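Local coordinates for protein lipolytic enzyme, G-D-S-L family (Bacteroides thetaiotaomicron, PDB 7BR2) that metabolizes the drug diltiazem in the gut as a serine esterase of the SGNH/GDSL hydrolase family, at residues Phe87-Asn98 with Val151-Ile162. Numbering follows the deposited sequence.
Sequences FGMNDSGYYEYN and VFKKKNETIKRI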
ATOM      1  N   PHE A  87      -4.836   7.402 -12.485  1.00 36.41           N
ATOM      2  CA  PHE A  87      -5.636   8.617 -12.592  1.00 35.07           C
ATOM      3  C   PHE A  87      -7.019   8.224 -13.082  1.00 38.57           C
ATOM      4  O   PHE A  87      -7.275   7.064 -13.421  1.00 38.11           O
ATOM      5  CB  PHE A  87      -5.005   9.646 -13.540  1.00 34.68           C
ATOM      6  CG  PHE A  87      -4.996   9.218 -14.979  1.00 38.79           C
ATOM      7  CD1 PHE A  87      -4.151   8.209 -15.409  1.00 35.40           C
ATOM      8  CD2 PHE A  87      -5.845   9.813 -15.899  1.00 37.48           C
ATOM      9  CE1 PHE A  87      -4.152   7.807 -16.731  1.00 37.51           C
ATOM     10  CE2 PHE A  87      -5.847   9.420 -17.216  1.00 32.01           C
ATOM     11  CZ  PHE A  87      -4.999   8.415 -17.636  1.00 39.65           C
ATOM     12  N   GLY A  88      -7.927   9.198 -13.107  1.00 33.69           N
ATOM     13  CA  GLY A  88      -9.246   8.990 -13.670  1.00 34.81           C
ATOM     14  C   GLY A  88     -10.385   9.292 -12.718  1.00 35.26           C
ATOM     15  O   GLY A  88     -11.490   9.594 -13.170  1.00 38.92           O
ATOM     16  N   MET A  89     -10.160   9.162 -11.412  1.00 31.38           N
ATOM     17  CA  MET A  89     -11.257   9.426 -10.482  1.00 35.40           C
ATOM     18  C   MET A  89     -11.762  10.860 -10.615  1.00 42.81           C
ATOM     19  O   MET A  89     -12.977  11.108 -10.588  1.00 39.16           O
ATOM     20  CB  MET A  89     -10.832   9.121  -9.047  1.00 37.24           C
ATOM     21  CG  MET A  89     -11.954   9.344  -8.025  1.00 41.47           C
ATOM     22  SD  MET A  89     -13.423   8.293  -8.215  1.00 42.27           S
ATOM     23  CE  MET A  89     -12.818   6.693  -7.679  1.00 36.18           C
ATOM     24  N   ASN A  90     -10.848  11.820 -10.785  1.00 40.01           N
ATOM     25  CA  ASN A  90     -11.227  13.209 -10.999  1.00 35.25           C
ATOM     26  C   ASN A  90     -11.506  13.497 -12.464  1.00 35.00           C
ATOM     27  O   ASN A  90     -12.409  14.272 -12.779  1.00 36.35           O
ATOM     28  CB  ASN A  90     -10.134  14.133 -10.466  1.00 36.54           C
ATOM     29  CG  ASN A  90     -10.061  14.118  -8.961  1.00 41.17           C
ATOM     30  OD1 ASN A  90     -11.081  14.285  -8.281  1.00 43.63           O
ATOM     31  ND2 ASN A  90      -8.867  13.879  -8.424  1.00 37.46           N
ATOM     32  N   ASP A  91     -10.718  12.907 -13.364  1.00 35.58           N
ATOM     33  CA  ASP A  91     -10.935  13.117 -14.789  1.00 34.79           C
ATOM     34  C   ASP A  91     -12.367  12.771 -15.190  1.00 38.57           C
ATOM     35  O   ASP A  91     -12.979  13.461 -16.013  1.00 36.90           O
ATOM     36  CB  ASP A  91      -9.934  12.282 -15.597  1.00 35.70           C
ATOM     37  CG  ASP A  91      -8.480  12.478 -15.145  1.00 39.47           C
ATOM     38  OD1 ASP A  91      -8.183  12.213 -13.948  1.00 37.20           O
ATOM     39  OD2 ASP A  91      -7.635  12.882 -15.988  1.00 35.42           O
ATOM     40  N   SER A  92     -12.921  11.705 -14.615  1.00 43.46           N
ATOM     41  CA  SER A  92     -14.230  11.223 -15.037  1.00 41.32           C
ATOM     42  C   SER A  92     -15.352  12.210 -14.735  1.00 42.40           C
ATOM     43  O   SER A  92     -16.383  12.180 -15.415  1.00 45.19           O
ATOM     44  CB  SER A  92     -14.538   9.891 -14.364  1.00 38.96           C
ATOM     45  OG  SER A  92     -14.217   9.950 -12.988  1.00 41.51           O
ATOM     46  N   GLY A  93     -15.183  13.090 -13.755  1.00 36.93           N
ATOM     47  CA  GLY A  93     -16.236  14.009 -13.379  1.00 39.62           C
ATOM     48  C   GLY A  93     -17.225  13.408 -12.393  1.00 41.33           C
ATOM     49  O   GLY A  93     -17.169  12.229 -12.033  1.00 41.03           O
ATOM     50  N   TYR A  94     -18.152  14.249 -11.932  1.00 37.06           N
ATOM     51  CA  TYR A  94     -18.996  13.814 -10.822  1.00 42.01           C
ATOM     52  C   TYR A  94     -20.490  14.096 -11.008  1.00 48.01           C
ATOM     53  O   TYR A  94     -21.244  13.224 -11.459  1.00 46.05           O
ATOM     54  CB  TYR A  94     -18.495  14.469  -9.534  1.00 43.33           C
ATOM     55  CG  TYR A  94     -17.097  14.047  -9.122  1.00 46.25           C
ATOM     56  CD1 TYR A  94     -16.906  12.927  -8.318  1.00 42.47           C
ATOM     57  CD2 TYR A  94     -15.970  14.769  -9.523  1.00 43.88           C
ATOM     58  CE1 TYR A  94     -15.644  12.534  -7.924  1.00 44.63           C
ATOM     59  CE2 TYR A  94     -14.687  14.379  -9.129  1.00 40.24           C
ATOM     60  CZ  TYR A  94     -14.540  13.256  -8.327  1.00 39.98           C
ATOM     61  OH  TYR A  94     -13.298  12.839  -7.927  1.00 40.16           O
ATOM     62  N   TYR A  95     -20.928  15.312 -10.668  1.00 47.90           N
ATOM     63  CA  TYR A  95     -22.361  15.576 -10.507  1.00 47.94           C
ATOM     64  C   TYR A  95     -23.116  15.491 -11.833  1.00 50.49           C
ATOM     65  O   TYR A  95     -24.270  15.043 -11.867  1.00 52.20           O
ATOM     66  CB  TYR A  95     -22.571  16.937  -9.843  1.00 46.96           C
ATOM     67  CG  TYR A  95     -22.246  16.952  -8.363  1.00 49.06           C
ATOM     68  CD1 TYR A  95     -20.958  17.235  -7.914  1.00 50.47           C
ATOM     69  CD2 TYR A  95     -23.227  16.685  -7.414  1.00 49.55           C
ATOM     70  CE1 TYR A  95     -20.654  17.254  -6.556  1.00 49.49           C
ATOM     71  CE2 TYR A  95     -22.934  16.702  -6.052  1.00 53.06           C
ATOM     72  CZ  TYR A  95     -21.646  16.988  -5.628  1.00 56.28           C
ATOM     73  OH  TYR A  95     -21.346  17.002  -4.277  1.00 47.62           O
ATOM     74  N   GLU A  96     -22.492  15.918 -12.935  1.00 49.21           N
ATOM     75  CA  GLU A  96     -23.175  15.950 -14.224  1.00 42.68           C
ATOM     76  C   GLU A  96     -23.630  14.580 -14.711  1.00 51.24           C
ATOM     77  O   GLU A  96     -24.417  14.520 -15.663  1.00 57.26           O
ATOM     78  CB  GLU A  96     -22.278  16.563 -15.298  1.00 46.40           C
ATOM     79  CG  GLU A  96     -22.014  18.053 -15.185  1.00 55.05           C
ATOM     80  CD  GLU A  96     -20.870  18.391 -14.242  1.00 55.24           C
ATOM     81  OE1 GLU A  96     -20.566  17.578 -13.338  1.00 50.74           O
ATOM     82  OE2 GLU A  96     -20.247  19.458 -14.445  1.00 58.53           O
ATOM     83  N   TYR A  97     -23.165  13.482 -14.109  1.00 50.90           N
ATOM     84  CA  TYR A  97     -23.656  12.176 -14.538  1.00 49.05           C
ATOM     85  C   TYR A  97     -25.121  11.989 -14.192  1.00 51.31           C
ATOM     86  O   TYR A  97     -25.785  11.148 -14.807  1.00 52.23           O
ATOM     87  CB  TYR A  97     -22.836  11.039 -13.920  1.00 43.94           C
ATOM     88  CG  TYR A  97     -21.529  10.805 -14.625  1.00 51.62           C
ATOM     89  CD1 TYR A  97     -21.496  10.204 -15.882  1.00 54.89           C
ATOM     90  CD2 TYR A  97     -20.323  11.203 -14.055  1.00 45.80           C
ATOM     91  CE1 TYR A  97     -20.301   9.996 -16.551  1.00 49.79           C
ATOM     92  CE2 TYR A  97     -19.118  11.002 -14.717  1.00 45.89           C
ATOM     93  CZ  TYR A  97     -19.113  10.399 -15.968  1.00 49.44           C
ATOM     94  OH  TYR A  97     -17.929  10.194 -16.644  1.00 44.15           O
ATOM     95  N   ASN A  98     -25.637  12.746 -13.225  1.00 46.80           N
ATOM     96  CA  ASN A  98     -27.040  12.670 -12.857  1.00 50.20           C
ATOM     97  C   ASN A  98     -27.851  13.794 -13.486  1.00 58.87           C
ATOM     98  O   ASN A  98     -29.011  14.007 -13.111  1.00 62.68           O
ATOM     99  CB  ASN A  98     -27.174  12.682 -11.334  1.00 46.17           C
ATOM    100  CG  ASN A  98     -26.539  11.457 -10.684  1.00 48.66           C
ATOM    101  OD1 ASN A  98     -26.384  10.404 -11.309  1.00 45.72           O
ATOM    102  ND2 ASN A  98     -26.139  11.604  -9.432  1.00 47.06           N
ATOM    103  N   VAL A 151     -25.467   8.346  -5.689  1.00 44.98           N
ATOM    104  CA  VAL A 151     -24.577   7.707  -6.659  1.00 46.35           C
ATOM    105  C   VAL A 151     -24.477   8.557  -7.919  1.00 52.49           C
ATOM    106  O   VAL A 151     -25.498   8.947  -8.496  1.00 47.45           O
ATOM    107  CB  VAL A 151     -25.083   6.301  -7.010  1.00 45.85           C
ATOM    108  CG1 VAL A 151     -24.257   5.690  -8.131  1.00 47.59           C
ATOM    109  CG2 VAL A 151     -25.068   5.423  -5.806  1.00 50.81           C
ATOM    110  N   PHE A 152     -23.246   8.813  -8.376  1.00 41.65           N
ATOM    111  CA  PHE A 152     -23.028   9.399  -9.698  1.00 45.91           C
ATOM    112  C   PHE A 152     -23.103   8.276 -10.728  1.00 48.17           C
ATOM    113  O   PHE A 152     -22.155   7.509 -10.900  1.00 52.16           O
ATOM    114  CB  PHE A 152     -21.703  10.159  -9.745  1.00 47.78           C
ATOM    115  CG  PHE A 152     -21.587  11.236  -8.691  1.00 46.70           C
ATOM    116  CD1 PHE A 152     -22.521  12.265  -8.629  1.00 45.58           C
ATOM    117  CD2 PHE A 152     -20.582  11.204  -7.743  1.00 42.66           C
ATOM    118  CE1 PHE A 152     -22.434  13.252  -7.659  1.00 46.08           C
ATOM    119  CE2 PHE A 152     -20.497  12.194  -6.765  1.00 43.08           C
ATOM    120  CZ  PHE A 152     -21.426  13.212  -6.726  1.00 43.59           C
ATOM    121  N   LYS A 153     -24.238   8.188 -11.427  1.00 52.06           N
ATOM    122  CA  LYS A 153     -24.562   6.993 -12.196  1.00 49.46           C
ATOM    123  C   LYS A 153     -23.617   6.814 -13.377  1.00 48.84           C
ATOM    124  O   LYS A 153     -23.415   7.733 -14.178  1.00 52.69           O
ATOM    125  CB  LYS A 153     -26.018   7.055 -12.681  1.00 51.61           C
ATOM    126  CG  LYS A 153     -27.041   6.836 -11.578  1.00 47.90           C
ATOM    127  CD  LYS A 153     -28.481   6.806 -12.082  1.00 51.52           C
ATOM    128  CE  LYS A 153     -29.197   8.144 -11.987  1.00 51.88           C
ATOM    129  NZ  LYS A 153     -28.912   9.059 -13.110  1.00 52.13           N
ATOM    130  N   LYS A 154     -23.055   5.612 -13.480  1.00 51.80           N
ATOM    131  CA  LYS A 154     -22.196   5.178 -14.577  1.00 55.29           C
ATOM    132  C   LYS A 154     -20.843   5.896 -14.626  1.00 51.57           C
ATOM    133  O   LYS A 154     -20.131   5.820 -15.636  1.00 53.46           O
ATOM    134  CB  LYS A 154     -22.927   5.274 -15.918  1.00 54.52           C
ATOM    135  CG  LYS A 154     -24.117   4.317 -15.980  1.00 53.41           C
ATOM    136  CD  LYS A 154     -23.547   2.903 -15.911  1.00 56.55           C
ATOM    137  CE  LYS A 154     -24.576   1.798 -15.997  1.00 62.45           C
ATOM    138  NZ  LYS A 154     -23.917   0.469 -15.852  1.00 57.74           N
ATOM    139  N   LYS A 155     -20.453   6.543 -13.526  1.00 47.20           N
ATOM    140  CA  LYS A 155     -19.163   7.220 -13.465  1.00 48.21           C
ATOM    141  C   LYS A 155     -18.009   6.219 -13.577  1.00 44.73           C
ATOM    142  O   LYS A 155     -17.011   6.466 -14.285  1.00 41.20           O
ATOM    143  CB  LYS A 155     -19.107   8.046 -12.173  1.00 45.97           C
ATOM    144  CG  LYS A 155     -17.735   8.384 -11.638  1.00 44.83           C
ATOM    145  CD  LYS A 155     -17.834   9.299 -10.424  1.00 44.19           C
ATOM    146  CE  LYS A 155     -16.464   9.589  -9.811  1.00 41.83           C
ATOM    147  NZ  LYS A 155     -15.578  10.369 -10.709  1.00 40.60           N
ATOM    148  N   ASN A 156     -18.149   5.056 -12.943  1.00 42.46           N
ATOM    149  CA  ASN A 156     -17.082   4.074 -13.042  1.00 43.98           C
ATOM    150  C   ASN A 156     -16.919   3.524 -14.453  1.00 48.24           C
ATOM    151  O   ASN A 156     -15.858   2.976 -14.764  1.00 50.57           O
ATOM    152  CB  ASN A 156     -17.295   2.913 -12.080  1.00 44.06           C
ATOM    153  CG  ASN A 156     -16.020   2.155 -11.833  1.00 47.43           C
ATOM    154  OD1 ASN A 156     -15.015   2.748 -11.458  1.00 47.86           O
ATOM    155  ND2 ASN A 156     -16.029   0.854 -12.100  1.00 44.15           N
ATOM    156  N   GLU A 157     -17.920   3.673 -15.325  1.00 48.18           N
ATOM    157  CA  GLU A 157     -17.751   3.218 -16.704  1.00 48.61           C
ATOM    158  C   GLU A 157     -16.810   4.134 -17.479  1.00 46.24           C
ATOM    159  O   GLU A 157     -15.984   3.663 -18.272  1.00 45.42           O
ATOM    160  CB  GLU A 157     -19.111   3.114 -17.397  1.00 54.34           C
ATOM    161  CG  GLU A 157     -20.138   2.276 -16.618  1.00 56.16           C
ATOM    162  CD  GLU A 157     -19.614   0.906 -16.179  1.00 54.09           C
ATOM    163  OE1 GLU A 157     -18.968   0.217 -16.995  1.00 56.37           O
ATOM    164  OE2 GLU A 157     -19.850   0.521 -15.009  1.00 56.77           O
ATOM    165  N   THR A 158     -16.914   5.450 -17.264  1.00 46.78           N
ATOM    166  CA  THR A 158     -15.924   6.363 -17.828  1.00 45.31           C
ATOM    167  C   THR A 158     -14.537   6.075 -17.251  1.00 43.79           C
ATOM    168  O   THR A 158     -13.531   6.080 -17.981  1.00 40.28           O
ATOM    169  CB  THR A 158     -16.344   7.808 -17.560  1.00 51.04           C
ATOM    170  OG1 THR A 158     -17.612   8.060 -18.176  1.00 55.40           O
ATOM    171  CG2 THR A 158     -15.318   8.809 -18.101  1.00 43.75           C
ATOM    172  N   ILE A 159     -14.474   5.792 -15.942  1.00 43.64           N
ATOM    173  CA  ILE A 159     -13.197   5.410 -15.342  1.00 40.43           C
ATOM    174  C   ILE A 159     -12.620   4.182 -16.043  1.00 43.57           C
ATOM    175  O   ILE A 159     -11.447   4.164 -16.442  1.00 39.58           O
ATOM    176  CB  ILE A 159     -13.364   5.177 -13.831  1.00 39.92           C
ATOM    177  CG1 ILE A 159     -13.647   6.498 -13.115  1.00 38.76           C
ATOM    178  CG2 ILE A 159     -12.137   4.531 -13.249  1.00 41.20           C
ATOM    179  CD1 ILE A 159     -13.958   6.331 -11.650  1.00 37.74           C
ATOM    180  N   LYS A 160     -13.445   3.150 -16.235  1.00 46.09           N
ATOM    181  CA  LYS A 160     -12.983   1.930 -16.889  1.00 42.02           C
ATOM    182  C   LYS A 160     -12.536   2.189 -18.322  1.00 40.69           C
ATOM    183  O   LYS A 160     -11.602   1.541 -18.806  1.00 40.18           O
ATOM    184  CB  LYS A 160     -14.078   0.857 -16.851  1.00 48.26           C
ATOM    185  CG  LYS A 160     -14.178   0.129 -15.515  1.00 47.99           C
ATOM    186  CD  LYS A 160     -15.522  -0.540 -15.317  1.00 47.02           C
ATOM    187  CE  LYS A 160     -15.722  -1.695 -16.286  1.00 55.65           C
ATOM    188  NZ  LYS A 160     -16.937  -2.502 -15.933  1.00 56.29           N
ATOM    189  N   ARG A 161     -13.195   3.112 -19.026  1.00 44.25           N
ATOM    190  CA  ARG A 161     -12.733   3.482 -20.366  1.00 47.30           C
ATOM    191  C   ARG A 161     -11.330   4.076 -20.320  1.00 47.20           C
ATOM    192  O   ARG A 161     -10.473   3.753 -21.157  1.00 46.05           O
ATOM    193  CB  ARG A 161     -13.698   4.476 -21.007  1.00 47.95           C
ATOM    194  CG  ARG A 161     -14.963   3.868 -21.551  1.00 48.82           C
ATOM    195  CD  ARG A 161     -15.782   4.928 -22.268  1.00 51.77           C
ATOM    196  NE  ARG A 161     -15.285   5.186 -23.619  1.00 51.79           N
ATOM    197  CZ  ARG A 161     -15.664   6.222 -24.361  1.00 54.11           C
ATOM    198  NH1 ARG A 161     -16.537   7.100 -23.871  1.00 52.04           N
ATOM    199  NH2 ARG A 161     -15.180   6.380 -25.589  1.00 44.42           N
ATOM    200  N   ILE A 162     -11.093   4.982 -19.366  1.00 42.17           N
ATOM    201  CA  ILE A 162      -9.749   5.541 -19.213  1.00 45.14           C
ATOM    202  C   ILE A 162      -8.741   4.425 -18.916  1.00 40.03           C
ATOM    203  O   ILE A 162      -7.636   4.386 -19.478  1.00 41.67           O
ATOM    204  CB  ILE A 162      -9.743   6.637 -18.124  1.00 45.92           C
ATOM    205  CG1 ILE A 162     -10.688   7.782 -18.509  1.00 40.96           C
ATOM    206  CG2 ILE A 162      -8.331   7.173 -17.917  1.00 36.53           C
ATOM    207  CD1 ILE A 162     -10.905   8.804 -17.422  1.00 36.99           C
TER
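The GxND motif of the SGNH hydrolase fold, G88-M89-N90-D91 in the loop after strand 82-85, meets the start of helix 155-173: M89 O, with S92 and G93 just after the motif, receives K155, while G88 and D91 pack on I159 and I162. Three acceptors grip the ammonium: K155 NZ donates to M89 O (2.7 Å, in the carbonyl plane), to S92 OG (2.7 Å) and to G93 O (2.8 Å, tilted from that plane). The chain reaches them because it is extended through chi3 and bends only at chi4 (66°). K155 NZ also lies over one face of the Y94 ring, 3.8 Å from its centroid, the geometry of a cation-pi contact. S92 OG in turn donates to G88 O, which also accepts S92 N, linking the residue that accepts from K155 back to G88 of the motif. A methionine here, with no charge or N-H to give, would probably leave M89 O, S92 OG and G93 O without their common donor and the Y94 face without its cation.

Y97 lies flat against the helix start: K155 CA sits over its ring centre, while Y97 OH donates to S92 O and meets T158 OG1 at 2.6 Å. F152 joins an aromatic cluster, its edge directed at the face of Y95 (planes at 68°) and its own face covered by Y94 CB. N98 reads the backbone before the helix with both ends of its amide, N98 OD1 accepting K153 N almost straight (3.1 Å, 173°) and ND2 donating to V151 O.

Farther along, I162 CG2 packs against F87 CE2. Helix 102-125 flanks this end: F117 lies nearly parallel to F87, I162 touches Y110 and S113, and D91 OD2 hydrogen-bonds to S113 OG of that helix and to A64 N at the start of helix 64-75. I159 touches N181 of helix 181-194, and Y94 lies near the probable S28-H207-D204 triad.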